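PA1221 (Pseudomonas aeruginosa, PDB 4DG8) belongs to the AMP-binding enzymes of the ANL clan, holds adenosine monophosphate in a pocket, and has a phosphopantetheine attachment region in its sequence. Local coordinates at residues 77-82 against 123-128; 45-50 against 250-255; 22-27 against 160-165; 379-384 against 394-399. One frame throughout, in Å; residues are numbered along the deposited sequence.

Contact 1: 77-82 against 123-128; sequences GVCLGV and VDCRLI
Cys79 sends its thiol over the start of segment 123-128. With SG anti to the backbone N (chi1 -179°), the sulfur lies 3.8 Å from Val123 CG2 and 3.9 Å from Cys125 CB. The second thiol points onward along its own strand, where Cys125 SG lies 3.4 Å from Gly81 N. Cys79 SG and Cys125 SG stay 4.2 Å apart, too far for a disulfide. Because Gly81 has no side chain, Ile128 CG1 and Cys125 SG can come in close over its CA, while Ile128 CG2 lies along its carbonyl group. On the other face of the sheet Leu80 and Leu127 cross at a slant, CD2 of Leu80 being 4.0 Å from CB of Leu127. Toward the exposed end, Arg126 bends at chi2 and chi3 and passes Val78 at about a right angle, its NH1 3.8 Å from Val78 CG1.

Strands 79-83 and 125-130 are parallel neighbours in the mixed sheet of the AMP-binding region, with strand 103-106 next beyond 79-83. Gly81 N gives to Leu127 O at 2.8 Å, nearly straight at 169°, and Arg126 N gives to Cys79 O at 3.1 Å. A water takes the N-H of Cys79 and donates to Asp124 O, bridging the chains just before strand 125-130. Sulfur and aliphatic groups thus fill a buried, largely apolar join, whose polar links run through the backbone and one water.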
# COMPACT_ATOMS: atom_id res chain seq x y z
N GLY A 77 -6.50 7.64 20.20
CA GLY A 77 -6.25 8.59 19.13
C GLY A 77 -4.81 9.02 18.88
O GLY A 77 -4.56 9.95 18.09
N VAL A 78 -3.85 8.34 19.49
CA VAL A 78 -2.46 8.69 19.21
C VAL A 78 -1.83 7.83 18.11
O VAL A 78 -2.19 6.66 17.93
CB VAL A 78 -1.55 8.71 20.46
CG1 VAL A 78 -2.27 9.42 21.60
CG2 VAL A 78 -1.14 7.31 20.87
N CYS A 79 -0.93 8.45 17.36
CA CYS A 79 -0.11 7.76 16.37
C CYS A 79 1.07 7.03 17.02
O CYS A 79 1.82 7.60 17.81
CB CYS A 79 0.41 8.75 15.31
SG CYS A 79 1.39 7.95 14.03
N LEU A 80 1.24 5.76 16.67
CA LEU A 80 2.32 4.95 17.21
C LEU A 80 3.08 4.27 16.08
O LEU A 80 2.47 3.67 15.17
CB LEU A 80 1.78 3.92 18.20
CG LEU A 80 1.15 4.49 19.48
CD1 LEU A 80 0.49 3.34 20.25
CD2 LEU A 80 2.21 5.17 20.32
N GLY A 81 4.41 4.33 16.16
CA GLY A 81 5.27 3.81 15.11
C GLY A 81 5.62 2.35 15.30
O GLY A 81 5.66 1.86 16.42
N VAL A 82 5.88 1.66 14.19
CA VAL A 82 6.36 0.29 14.22
C VAL A 82 7.53 0.14 13.28
O VAL A 82 7.43 0.54 12.11
CB VAL A 82 5.26 -0.69 13.79
CG1 VAL A 82 5.81 -2.13 13.73
CG2 VAL A 82 4.09 -0.59 14.75
N VAL A 123 2.84 13.84 11.81
CA VAL A 123 1.70 13.12 12.39
C VAL A 123 1.64 13.00 13.93
O VAL A 123 0.82 12.25 14.46
CB VAL A 123 1.50 11.76 11.74
CG1 VAL A 123 1.21 11.99 10.27
CG2 VAL A 123 2.72 10.89 11.95
N ASP A 124 2.56 13.66 14.62
CA ASP A 124 2.63 13.58 16.07
C ASP A 124 2.80 12.13 16.55
O ASP A 124 2.17 11.70 17.52
CB ASP A 124 1.43 14.27 16.72
CG ASP A 124 1.66 14.57 18.19
OD1 ASP A 124 2.84 14.68 18.60
OD2 ASP A 124 0.67 14.68 18.94
N CYS A 125 3.67 11.38 15.89
CA CYS A 125 3.95 10.01 16.31
C CYS A 125 4.69 10.07 17.63
O CYS A 125 5.78 10.63 17.71
CB CYS A 125 4.81 9.29 15.28
SG CYS A 125 5.22 7.58 15.72
N ARG A 126 4.10 9.48 18.66
CA ARG A 126 4.57 9.68 20.03
C ARG A 126 5.70 8.73 20.42
O ARG A 126 6.51 9.04 21.27
CB ARG A 126 3.41 9.56 21.03
CG ARG A 126 2.17 10.39 20.66
CD ARG A 126 2.38 11.89 20.84
NE ARG A 126 2.48 12.26 22.25
CZ ARG A 126 1.45 12.35 23.09
NH1 ARG A 126 0.22 12.11 22.66
NH2 ARG A 126 1.66 12.69 24.35
N LEU A 127 5.67 7.53 19.86
CA LEU A 127 6.56 6.47 20.29
C LEU A 127 6.71 5.47 19.15
O LEU A 127 5.77 5.23 18.38
CB LEU A 127 5.96 5.80 21.53
CG LEU A 127 6.68 4.56 22.07
CD1 LEU A 127 8.12 4.93 22.39
CD2 LEU A 127 5.97 4.01 23.30
N ILE A 128 7.88 4.85 19.04
CA ILE A 128 8.09 3.87 17.99
C ILE A 128 8.41 2.52 18.62
O ILE A 128 9.36 2.40 19.40
CB ILE A 128 9.22 4.28 17.03
CG1 ILE A 128 8.87 5.59 16.30
CG2 ILE A 128 9.52 3.15 16.02
CD1 ILE A 128 10.05 6.19 15.55
O HOH W 1 -0.46 11.24 17.85

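Contact 2: 45-50 against 250-255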
# COMPACT_ATOMS: atom_id res chain seq x y z
N ALA A 45 -3.08 -18.28 13.33
CA ALA A 45 -3.14 -16.87 12.97
C ALA A 45 -1.90 -16.36 12.24
O ALA A 45 -1.98 -15.45 11.42
CB ALA A 45 -3.42 -16.03 14.21
N ILE A 46 -0.74 -16.90 12.62
CA ILE A 46 0.54 -16.47 12.08
C ILE A 46 1.42 -17.69 11.87
O ILE A 46 1.58 -18.49 12.78
CB ILE A 46 1.30 -15.55 13.07
CG1 ILE A 46 0.51 -14.28 13.41
CG2 ILE A 46 2.65 -15.17 12.52
CD1 ILE A 46 1.21 -13.43 14.48
N ARG A 47 2.01 -17.81 10.69
CA ARG A 47 3.01 -18.84 10.46
C ARG A 47 4.33 -18.20 10.09
O ARG A 47 4.42 -17.47 9.10
CB ARG A 47 2.57 -19.80 9.35
CG ARG A 47 3.72 -20.72 8.86
CD ARG A 47 3.97 -21.87 9.81
NE ARG A 47 2.87 -22.81 9.74
CZ ARG A 47 2.89 -23.94 9.04
NH1 ARG A 47 3.99 -24.31 8.39
NH2 ARG A 47 1.81 -24.71 9.02
N ASP A 48 5.37 -18.48 10.87
CA ASP A 48 6.68 -17.91 10.60
C ASP A 48 7.78 -18.97 10.69
O ASP A 48 7.48 -20.15 10.87
CB ASP A 48 6.93 -16.69 11.51
CG ASP A 48 6.97 -17.04 13.00
OD1 ASP A 48 7.17 -18.23 13.36
OD2 ASP A 48 6.84 -16.10 13.82
N ARG A 49 9.06 -18.58 10.56
CA ARG A 49 10.13 -19.58 10.59
C ARG A 49 10.23 -20.35 11.93
O ARG A 49 10.81 -21.45 11.98
CB ARG A 49 11.49 -18.98 10.22
CG ARG A 49 12.03 -17.95 11.21
CD ARG A 49 13.15 -17.15 10.58
NE ARG A 49 14.07 -16.60 11.57
CZ ARG A 49 15.04 -17.30 12.16
NH1 ARG A 49 15.21 -18.59 11.87
NH2 ARG A 49 15.83 -16.72 13.05
N PHE A 50 9.69 -19.78 13.00
CA PHE A 50 9.77 -20.42 14.32
C PHE A 50 8.64 -21.40 14.61
O PHE A 50 8.73 -22.20 15.54
CB PHE A 50 9.81 -19.37 15.44
CG PHE A 50 10.89 -18.34 15.27
CD1 PHE A 50 12.22 -18.69 15.43
CD2 PHE A 50 10.58 -17.04 14.93
CE1 PHE A 50 13.22 -17.74 15.26
CE2 PHE A 50 11.57 -16.09 14.76
CZ PHE A 50 12.89 -16.44 14.93
N GLY A 250 4.84 -24.09 -0.52
CA GLY A 250 5.04 -25.51 -0.28
C GLY A 250 5.32 -25.86 1.17
O GLY A 250 4.78 -26.85 1.69
N GLU A 251 6.18 -25.09 1.83
CA GLU A 251 6.50 -25.37 3.23
C GLU A 251 5.50 -24.79 4.22
O GLU A 251 5.25 -25.37 5.27
CB GLU A 251 7.91 -24.89 3.58
CG GLU A 251 8.98 -25.62 2.78
CD GLU A 251 10.36 -25.04 2.99
OE1 GLU A 251 10.57 -24.35 4.01
OE2 GLU A 251 11.23 -25.29 2.13
N ARG A 252 5.00 -23.61 3.91
CA ARG A 252 4.06 -22.95 4.83
C ARG A 252 2.58 -22.91 4.48
O ARG A 252 1.78 -22.43 5.28
CB ARG A 252 4.61 -21.60 5.23
CG ARG A 252 5.99 -21.79 5.80
CD ARG A 252 6.58 -20.50 6.17
NE ARG A 252 7.97 -20.65 6.55
CZ ARG A 252 8.71 -19.62 6.94
NH1 ARG A 252 8.16 -18.42 7.01
NH2 ARG A 252 9.98 -19.79 7.27
N GLY A 253 2.21 -23.42 3.31
CA GLY A 253 0.81 -23.44 2.92
C GLY A 253 0.12 -22.13 2.56
O GLY A 253 -1.11 -22.04 2.61
N ALA A 254 0.87 -21.11 2.15
CA ALA A 254 0.21 -19.92 1.62
C ALA A 254 -0.62 -20.29 0.39
O ALA A 254 -0.12 -20.98 -0.51
CB ALA A 254 1.22 -18.83 1.28
N ASP A 255 -1.90 -19.96 0.43
CA ASP A 255 -2.82 -20.10 -0.71
C ASP A 255 -3.34 -18.79 -1.36
O ASP A 255 -4.07 -18.85 -2.33
CB ASP A 255 -3.98 -21.03 -0.35
CG ASP A 255 -4.80 -20.52 0.84
OD1 ASP A 255 -4.86 -19.28 1.05
OD2 ASP A 255 -5.39 -21.36 1.56
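Arg252 crosses Arg47 at a slant and ends over the backbone of Asp48 and Arg49, joining the loop after helix 242-250 to the end of strand 44-48. Its CB starts the contact, 3.8 Å from Arg47 CG. From there CG is anti to the carbonyl carbon (chi1 -55°) and the chain is extended to NE, which carries the group past the strand. CG stays beside the same Arg47 methylene, and CD follows at 3.9 Å from Arg47 CG, so CB, CG and CD of Arg252 all pack on this one methylene. At the tip the guanidinium turns a face to the peptide between Asp48 and Arg49: NH1 is 3.7 Å from Asp48 C, while NH2 comes to 3.3 Å from Arg49 CA and 3.4 Å from Arg49 CB.

Arg47 bends at chi2 and chi3, and its own guanidinium has Arg252 O over one face, the two guanidinium planes standing 40° apart. The like charges keep some distance, with Arg47 NH1 5.7 Å from Arg252 NE. Each arginine has a carboxylate elsewhere: NE of Arg47 pairs with Glu44, and NH1 of Arg252 with Asp236, which also accepts from Arg49 N. Asp48 looks to Arg88, and its OD1 closes an Asx turn by taking Phe50 N at 3.0 Å.

No hydrogen bond crosses between 45-50 and 250-255. The join is made by packing, and the separate acidic partners probably offset the positive charges of two arginines that cross so closely.

Contact 3: 22-27 against 160-165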
# COMPACT_ATOMS: atom_id res chain seq x y z
N ASP A 22 -21.75 3.50 4.19
CA ASP A 22 -21.67 4.16 5.48
C ASP A 22 -20.57 3.52 6.31
O ASP A 22 -20.55 2.29 6.48
CB ASP A 22 -23.01 4.00 6.20
CG ASP A 22 -23.04 4.63 7.59
OD1 ASP A 22 -22.28 5.59 7.85
OD2 ASP A 22 -23.85 4.15 8.43
N LEU A 23 -19.64 4.33 6.82
CA LEU A 23 -18.58 3.81 7.68
C LEU A 23 -19.12 3.01 8.87
O LEU A 23 -18.56 1.97 9.23
CB LEU A 23 -17.67 4.93 8.18
CG LEU A 23 -16.49 5.27 7.27
CD1 LEU A 23 -16.95 6.11 6.08
CD2 LEU A 23 -15.41 6.00 8.04
N TYR A 24 -20.20 3.50 9.48
CA TYR A 24 -20.76 2.85 10.67
C TYR A 24 -21.45 1.53 10.38
O TYR A 24 -21.93 0.85 11.30
CB TYR A 24 -21.68 3.82 11.42
CG TYR A 24 -20.95 5.08 11.76
CD1 TYR A 24 -19.94 5.07 12.72
CD2 TYR A 24 -21.22 6.27 11.10
CE1 TYR A 24 -19.24 6.21 13.03
CE2 TYR A 24 -20.51 7.43 11.40
CZ TYR A 24 -19.52 7.38 12.37
OH TYR A 24 -18.80 8.51 12.69
N ALA A 25 -21.53 1.16 9.10
CA ALA A 25 -22.10 -0.13 8.72
C ALA A 25 -21.03 -1.21 8.78
O ALA A 25 -21.29 -2.37 8.48
CB ALA A 25 -22.69 -0.06 7.32
N HIS A 26 -19.83 -0.82 9.19
CA HIS A 26 -18.72 -1.75 9.23
C HIS A 26 -18.19 -1.85 10.65
O HIS A 26 -18.23 -0.87 11.39
CB HIS A 26 -17.64 -1.31 8.21
CG HIS A 26 -18.15 -1.29 6.81
ND1 HIS A 26 -18.10 -2.40 5.98
CD2 HIS A 26 -18.80 -0.33 6.11
CE1 HIS A 26 -18.64 -2.10 4.81
NE2 HIS A 26 -19.07 -0.85 4.86
N PRO A 27 -17.73 -3.04 11.05
CA PRO A 27 -17.27 -3.19 12.43
C PRO A 27 -15.86 -2.62 12.58
O PRO A 27 -15.16 -2.44 11.57
CB PRO A 27 -17.27 -4.71 12.63
CG PRO A 27 -16.84 -5.23 11.23
CD PRO A 27 -17.48 -4.25 10.24
N CYS A 160 -13.39 2.69 24.07
CA CYS A 160 -14.48 2.38 23.15
C CYS A 160 -14.42 3.36 22.01
O CYS A 160 -14.14 4.55 22.20
CB CYS A 160 -15.85 2.50 23.84
SG CYS A 160 -16.10 1.38 25.23
N PHE A 161 -14.66 2.86 20.80
CA PHE A 161 -14.64 3.71 19.63
C PHE A 161 -15.43 3.05 18.52
O PHE A 161 -15.69 1.85 18.57
CB PHE A 161 -13.20 4.01 19.17
CG PHE A 161 -12.31 2.79 19.04
CD1 PHE A 161 -12.24 2.09 17.85
CD2 PHE A 161 -11.55 2.36 20.13
CE1 PHE A 161 -11.41 0.97 17.74
CE2 PHE A 161 -10.72 1.24 20.03
CZ PHE A 161 -10.65 0.54 18.83
N ALA A 162 -15.82 3.85 17.53
CA ALA A 162 -16.52 3.35 16.36
C ALA A 162 -15.56 3.17 15.18
O ALA A 162 -14.38 3.50 15.27
CB ALA A 162 -17.65 4.31 15.97
N ALA A 163 -16.08 2.66 14.08
CA ALA A 163 -15.27 2.25 12.94
C ALA A 163 -14.65 3.45 12.21
O ALA A 163 -13.83 3.28 11.29
CB ALA A 163 -16.11 1.41 11.99
N ASP A 164 -15.04 4.65 12.62
CA ASP A 164 -14.45 5.87 12.11
C ASP A 164 -13.11 6.19 12.79
O ASP A 164 -12.41 7.09 12.36
CB ASP A 164 -15.42 7.05 12.23
CG ASP A 164 -15.78 7.37 13.67
OD1 ASP A 164 -15.60 6.51 14.55
OD2 ASP A 164 -16.27 8.49 13.91
N GLN A 165 -12.75 5.45 13.84
CA GLN A 165 -11.45 5.63 14.47
C GLN A 165 -10.34 5.40 13.43
O GLN A 165 -10.44 4.49 12.59
CB GLN A 165 -11.27 4.62 15.61
CG GLN A 165 -10.15 4.98 16.58
CD GLN A 165 -10.53 6.15 17.48
OE1 GLN A 165 -11.62 6.71 17.35
NE2 GLN A 165 -9.65 6.53 18.39
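Ala162 opens a type I beta turn, ending at Gln165, that packs against the short 3-10 segment 23-25 ahead of helix 29-39. The methyl of Ala162 meets the rim of the Tyr24 ring in the plane of that ring, with CB 3.8 Å from Tyr24 CE1.

Ala163, the next residue of the turn, points its CB into a bend of the other backbone. This methyl lies 3.2 Å from His26 O and 3.7 Å from Leu23 O, so within segment 22-27 it is received by carbonyl oxygens. Leu23 O is also taken by His26 N at 3.1 Å, a bond that shapes the bend, while Pro27 O is bonded to Thr190 OG1. Helix 186-193 touches both segments, since Leu23 and Ala163 each meet Ala187.

Asp164 carries the polar link. Its CG sits between the backbone N and the carbonyl carbon (chi1 63°), which brings the carboxylate up to the end of the tyrosine. Tyr24 OH donates to Asp164 OD2 at 2.8 Å, meeting that oxygen from well above the carboxylate plane, 64° out of it. Ring and carboxylate planes are 65° apart, and Asp164 CG also comes to 3.7 Å from Tyr24 CE1. On the aliphatic side, Leu23 CD2 rests 4.2 Å from Asp164 CA.

Gln165 leads into strand 166-172; its side-chain NE2 bonds to Gly101 O, and its backbone N closes the turn on Ala162 O at 2.9 Å.

Contact 4: 379-384 against 394-399; sequences ARTRAS and LLRAYR
Ser384 meets Tyr398 where the last turn of helix 378-384 abuts a beta hairpin: the chain leaves the helix as strand 385-390 and comes back antiparallel as strand 393-406. The segment axes lie nearly square to each other, at 100°.

Direct packing is sparse. Ser384 O lies 3.6 Å from Tyr398 CD1, oblique to the ring, and Ser384 CB is 4.1 Å from Tyr398 CE1. The ring reaches the helix end because its CG is anti to the backbone N (chi1 177°). Tyr398 has an aromatic neighbour too, Phe385, whose ring meets its own at about 40°, and its side chain is about 7 Å from the bound adenosine monophosphate. Farther back, the methyl of Thr381 sits at the edge of the Arg396 guanidinium, near its plane, with CG2 4.1 Å from NH2. The arginine arrives there on an extended chain.

Polar partners of Thr381 and Arg396 lie outside the contact. Arg396 NH1 bonds to Ala371 O, and Thr381 OG1 is bonded both to Tyr374 N and to Asp377 O.

Hydrogen bonding between 379-384 and 394-399 is left to water. One molecule lies between side-chain hydroxyls, 3.0 Å from Ser384 OG and 3.3 Å from Tyr398 OH. A second grips the two backbones by donating twice, to Ser384 O at 2.6 Å and to Arg399 O at 2.7 Å.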
# COMPACT_ATOMS: atom_id res chain seq x y z
N ALA A 379 -5.89 21.97 4.14
CA ALA A 379 -6.28 22.58 2.87
C ALA A 379 -6.41 21.52 1.79
O ALA A 379 -7.38 21.50 1.04
CB ALA A 379 -5.26 23.63 2.45
N ARG A 380 -5.42 20.64 1.74
CA ARG A 380 -5.44 19.57 0.76
C ARG A 380 -6.58 18.59 1.02
O ARG A 380 -7.12 18.02 0.08
CB ARG A 380 -4.11 18.83 0.75
CG ARG A 380 -4.00 17.78 -0.33
CD ARG A 380 -2.56 17.29 -0.46
NE ARG A 380 -1.64 18.43 -0.51
CZ ARG A 380 -1.22 18.99 -1.64
NH1 ARG A 380 -1.62 18.52 -2.81
NH2 ARG A 380 -0.38 20.02 -1.59
N THR A 381 -6.94 18.39 2.29
CA THR A 381 -8.06 17.50 2.58
C THR A 381 -9.33 18.12 2.02
O THR A 381 -10.08 17.47 1.28
CB THR A 381 -8.23 17.22 4.10
OG1 THR A 381 -7.09 16.50 4.59
CG2 THR A 381 -9.50 16.39 4.36
N ARG A 382 -9.55 19.39 2.35
CA ARG A 382 -10.71 20.16 1.87
C ARG A 382 -10.81 20.21 0.35
O ARG A 382 -11.91 20.20 -0.19
CB ARG A 382 -10.68 21.59 2.42
CG ARG A 382 -11.16 21.69 3.85
CD ARG A 382 -10.78 23.01 4.48
NE ARG A 382 -11.24 24.14 3.68
CZ ARG A 382 -12.49 24.58 3.67
NH1 ARG A 382 -13.41 23.97 4.41
NH2 ARG A 382 -12.82 25.63 2.92
N ALA A 383 -9.66 20.27 -0.32
CA ALA A 383 -9.63 20.30 -1.77
C ALA A 383 -9.83 18.92 -2.42
O ALA A 383 -10.46 18.81 -3.47
CB ALA A 383 -8.31 20.91 -2.25
N SER A 384 -9.26 17.88 -1.82
CA SER A 384 -9.28 16.52 -2.39
C SER A 384 -10.54 15.69 -2.09
O SER A 384 -10.92 14.83 -2.89
CB SER A 384 -8.03 15.74 -1.99
OG SER A 384 -6.86 16.36 -2.50
N LEU A 394 -26.02 14.00 -2.00
CA LEU A 394 -24.65 14.48 -1.87
C LEU A 394 -23.87 13.59 -0.91
O LEU A 394 -24.28 13.36 0.23
CB LEU A 394 -24.61 15.93 -1.37
CG LEU A 394 -24.72 17.05 -2.40
CD1 LEU A 394 -24.56 18.40 -1.73
CD2 LEU A 394 -23.68 16.87 -3.50
N LEU A 395 -22.75 13.08 -1.38
CA LEU A 395 -21.92 12.19 -0.57
C LEU A 395 -20.49 12.65 -0.63
O LEU A 395 -20.05 13.21 -1.63
CB LEU A 395 -21.99 10.76 -1.11
CG LEU A 395 -23.28 9.96 -0.88
CD1 LEU A 395 -23.04 8.52 -1.29
CD2 LEU A 395 -23.72 10.04 0.58
N ARG A 396 -19.75 12.41 0.45
CA ARG A 396 -18.32 12.63 0.42
C ARG A 396 -17.66 11.75 -0.64
O ARG A 396 -18.04 10.59 -0.83
CB ARG A 396 -17.71 12.37 1.79
CG ARG A 396 -16.26 12.79 1.93
CD ARG A 396 -15.91 12.88 3.41
NE ARG A 396 -14.59 13.48 3.63
CZ ARG A 396 -13.50 12.81 3.97
NH1 ARG A 396 -13.53 11.49 4.14
NH2 ARG A 396 -12.36 13.47 4.14
N ALA A 397 -16.68 12.32 -1.34
CA ALA A 397 -16.06 11.69 -2.49
C ALA A 397 -14.58 12.09 -2.65
O ALA A 397 -14.18 13.20 -2.30
CB ALA A 397 -16.84 12.04 -3.76
N TYR A 398 -13.80 11.16 -3.17
CA TYR A 398 -12.40 11.41 -3.50
C TYR A 398 -12.19 11.31 -5.01
O TYR A 398 -12.46 10.27 -5.62
CB TYR A 398 -11.49 10.40 -2.77
CG TYR A 398 -10.03 10.57 -3.14
CD1 TYR A 398 -9.28 11.63 -2.64
CD2 TYR A 398 -9.40 9.68 -4.01
CE1 TYR A 398 -7.94 11.80 -2.99
CE2 TYR A 398 -8.06 9.84 -4.36
CZ TYR A 398 -7.33 10.91 -3.84
OH TYR A 398 -6.00 11.07 -4.18
N ARG A 399 -11.75 12.42 -5.60
CA ARG A 399 -11.34 12.45 -7.00
C ARG A 399 -9.91 11.90 -7.13
O ARG A 399 -8.97 12.47 -6.58
CB ARG A 399 -11.38 13.89 -7.52
CG ARG A 399 -12.75 14.52 -7.44
CD ARG A 399 -12.70 16.01 -7.77
NE ARG A 399 -12.29 16.26 -9.15
CZ ARG A 399 -12.44 17.43 -9.77
NH1 ARG A 399 -12.99 18.45 -9.13
NH2 ARG A 399 -12.04 17.58 -11.03
O HOH W 2 -5.28 14.29 -4.08
O HOH W 3 -9.28 14.63 -4.92

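Contacts 1 and 3 touch through packing, Gly77 N lying 3.8 Å from Gln165 NE2. Contact 1 lies on strands 79-83 and 125-130 of the mixed sheet, and segment 160-165 of contact 3 leads into strand 166-172 of the same sheet. Contact 1 is nested along the chain inside the loops closed by contacts 2 and 3, which interleave in sequence although their nearest atoms are about 17 Å apart. Contact 4 lies near the adenosine monophosphate, about 7 Å from the Tyr398 side chain. Between nearest atoms, contact 3 and contact 4 are about 7 Å apart. Contact 2 sits on the opposite side of the chain's centre from contact 4, centres about 41 Å apart.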